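Local coordinates for protein ketosynthase (Streptomyces sp. MSC090213JE08, PDB 6KXD) that probably serves as the chain-length-factor partner of the ketosynthase in the highly reducing type II polyketide synthase that makes ishigamide, at residues 94-97 and 98-102. Sequence-based numbering, arbitrary orientation.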
ATOM      1  N   ALA B  94     -19.556   2.969  -0.511  1.00 35.05           N
ATOM      2  CA  ALA B  94     -19.477   2.263   0.736  1.00 38.39           C
ATOM      3  C   ALA B  94     -19.220   3.242   1.886  1.00 36.78           C
ATOM      4  O   ALA B  94     -19.738   3.056   2.999  1.00 38.51           O
ATOM      5  CB  ALA B  94     -18.421   1.191   0.676  1.00 38.18           C
ATOM      6  N   SER B  95     -18.384   4.271   1.636  1.00 35.14           N
ATOM      7  CA  SER B  95     -18.017   5.226   2.670  1.00 34.93           C
ATOM      8  C   SER B  95     -19.261   5.959   3.162  1.00 33.00           C
ATOM      9  O   SER B  95     -19.313   6.274   4.323  1.00 36.76           O
ATOM     10  CB  SER B  95     -16.934   6.197   2.266  1.00 34.18           C
ATOM     11  OG  SER B  95     -17.349   7.130   1.301  1.00 39.22           O
ATOM     12  N   ASP B  96     -20.138   6.305   2.233  1.00 37.56           N
ATOM     13  CA  ASP B  96     -21.389   6.975   2.553  1.00 36.68           C
ATOM     14  C   ASP B  96     -22.266   6.095   3.447  1.00 38.31           C
ATOM     15  O   ASP B  96     -22.836   6.594   4.422  1.00 38.11           O
ATOM     16  CB  ASP B  96     -22.157   7.321   1.289  1.00 36.65           C
ATOM     17  CG  ASP B  96     -21.645   8.576   0.604  1.00 40.23           C
ATOM     18  OD1 ASP B  96     -20.576   9.077   1.011  1.00 41.73           O
ATOM     19  OD2 ASP B  96     -22.309   8.998  -0.361  1.00 44.32           O
ATOM     20  N   GLY B  97     -22.350   4.801   3.127  1.00 36.39           N
ATOM     21  CA  GLY B  97     -23.112   3.831   3.950  1.00 40.41           C
ATOM     22  C   GLY B  97     -22.544   3.750   5.350  1.00 41.61           C
ATOM     23  O   GLY B  97     -23.263   3.540   6.324  1.00 40.94           O
ATOM     24  N   LEU B  98     -21.220   3.905   5.472  1.00 38.03           N
ATOM     25  CA  LEU B  98     -20.580   3.778   6.733  1.00 38.56           C
ATOM     26  C   LEU B  98     -20.788   5.033   7.580  1.00 40.33           C
ATOM     27  O   LEU B  98     -21.122   4.915   8.721  1.00 38.20           O
ATOM     28  CB  LEU B  98     -19.097   3.509   6.550  1.00 38.59           C
ATOM     29  CG  LEU B  98     -18.367   3.158   7.831  1.00 37.52           C
ATOM     30  CD1 LEU B  98     -18.875   1.816   8.337  1.00 41.16           C
ATOM     31  CD2 LEU B  98     -16.870   3.149   7.586  1.00 40.07           C
ATOM     32  N   LEU B  99     -20.563   6.210   6.995  1.00 37.61           N
ATOM     33  CA  LEU B  99     -20.499   7.442   7.773  1.00 40.65           C
ATOM     34  C   LEU B  99     -21.847   8.171   7.866  1.00 38.34           C
ATOM     35  O   LEU B  99     -22.002   9.011   8.746  1.00 39.99           O
ATOM     36  CB  LEU B  99     -19.460   8.363   7.150  1.00 36.20           C
ATOM     37  CG  LEU B  99     -18.067   7.767   7.078  1.00 39.12           C
ATOM     38  CD1 LEU B  99     -17.145   8.782   6.455  1.00 42.09           C
ATOM     39  CD2 LEU B  99     -17.590   7.331   8.462  1.00 41.82           C
ATOM     40  N   LEU B 100     -22.723   7.926   6.914  1.00 38.11           N
ATOM     41  CA  LEU B 100     -23.993   8.565   6.869  1.00 42.35           C
ATOM     42  C   LEU B 100     -25.064   7.531   7.197  1.00 48.37           C
ATOM     43  O   LEU B 100     -24.866   6.335   7.008  1.00 43.21           O
ATOM     44  CB  LEU B 100     -24.238   9.118   5.481  1.00 41.75           C
ATOM     45  CG  LEU B 100     -23.160  10.060   4.942  1.00 41.60           C
ATOM     46  CD1 LEU B 100     -23.516  10.479   3.528  1.00 45.13           C
ATOM     47  CD2 LEU B 100     -22.899  11.238   5.851  1.00 45.08           C
ATOM     48  N   ASP B 101     -26.223   8.019   7.633  1.00 43.17           N
ATOM     49  CA  ASP B 101     -27.373   7.140   7.768  1.00 45.59           C
ATOM     50  C   ASP B 101     -28.084   7.094   6.419  1.00 37.77           C
ATOM     51  O   ASP B 101     -27.633   7.660   5.384  1.00 41.75           O
ATOM     52  CB  ASP B 101     -28.257   7.542   8.956  1.00 47.85           C
ATOM     53  CG  ASP B 101     -29.040   8.820   8.748  1.00 48.04           C
ATOM     54  OD1 ASP B 101     -29.122   9.291   7.587  1.00 47.28           O
ATOM     55  OD2 ASP B 101     -29.500   9.374   9.755  1.00 53.80           O
ATOM     56  N   ALA B 102     -29.244   6.428   6.392  1.00 46.47           N
ATOM     57  CA  ALA B 102     -29.982   6.226   5.168  1.00 49.40           C
ATOM     58  C   ALA B 102     -30.491   7.560   4.601  1.00 47.85           C
ATOM     59  O   ALA B 102     -30.644   7.667   3.420  1.00 52.71           O
ATOM     60  CB  ALA B 102     -31.098   5.216   5.388  1.00 50.29           C
TER
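Leu100 lays its isobutyl group alongside the side chain of Asp96, one helical turn back, at the C-terminal end of helix 86-99. Both have CG anti to the carbonyl carbon (chi1 -55° and -80°), which sends the two side chains the same way, and the methyl CD1 of Leu100 comes 4.0 Å from Asp96 CG, a loose van der Waals contact. Nearer the backbone the packing is closer: Leu100 CB sits 3.1 Å from Asp96 O, the same carbonyl oxygen that accepts a hydrogen bond from Leu100 N at 2.8 Å. That i to i-4 bond still forms although Leu100 itself has left helical geometry. Just before it, Leu99 N donates to Ser95 O (3.0 Å, 153° at the hydrogen) and Leu98 N to Ala94 O, with a weak second bond to Ser95 O.

The exit is partly open to solvent. Gly97 puts no side chain on this side, polar Asp96 can keep its carboxylate at the partly exposed edge and form a salt bridge with Arg164 of helix 156-165, and Leu100 covers part of the edge with its methyls, also touching Arg106. The chain departs through Asp101, whose carboxylate accepts hydrogen bonds from Asp103 N and Asn105.

The other faces are buried. Small Ser95 fits against helix 156-165, its hydroxyl hydrogen-bonded to both Leu92 O and His165, while Ala94 lets the helix lie close to Cys233 and Leu235. The branched, apolar Leu98 suits the buried face against Leu201, Leu235 and Leu237; Leu99 also meets Leu201, along with Val108 and His165. In this ketosynthase-type, thiolase-like domain, the helix terminus thus packs against strands 199-206 and 229-240 and is flanked by helix 156-165.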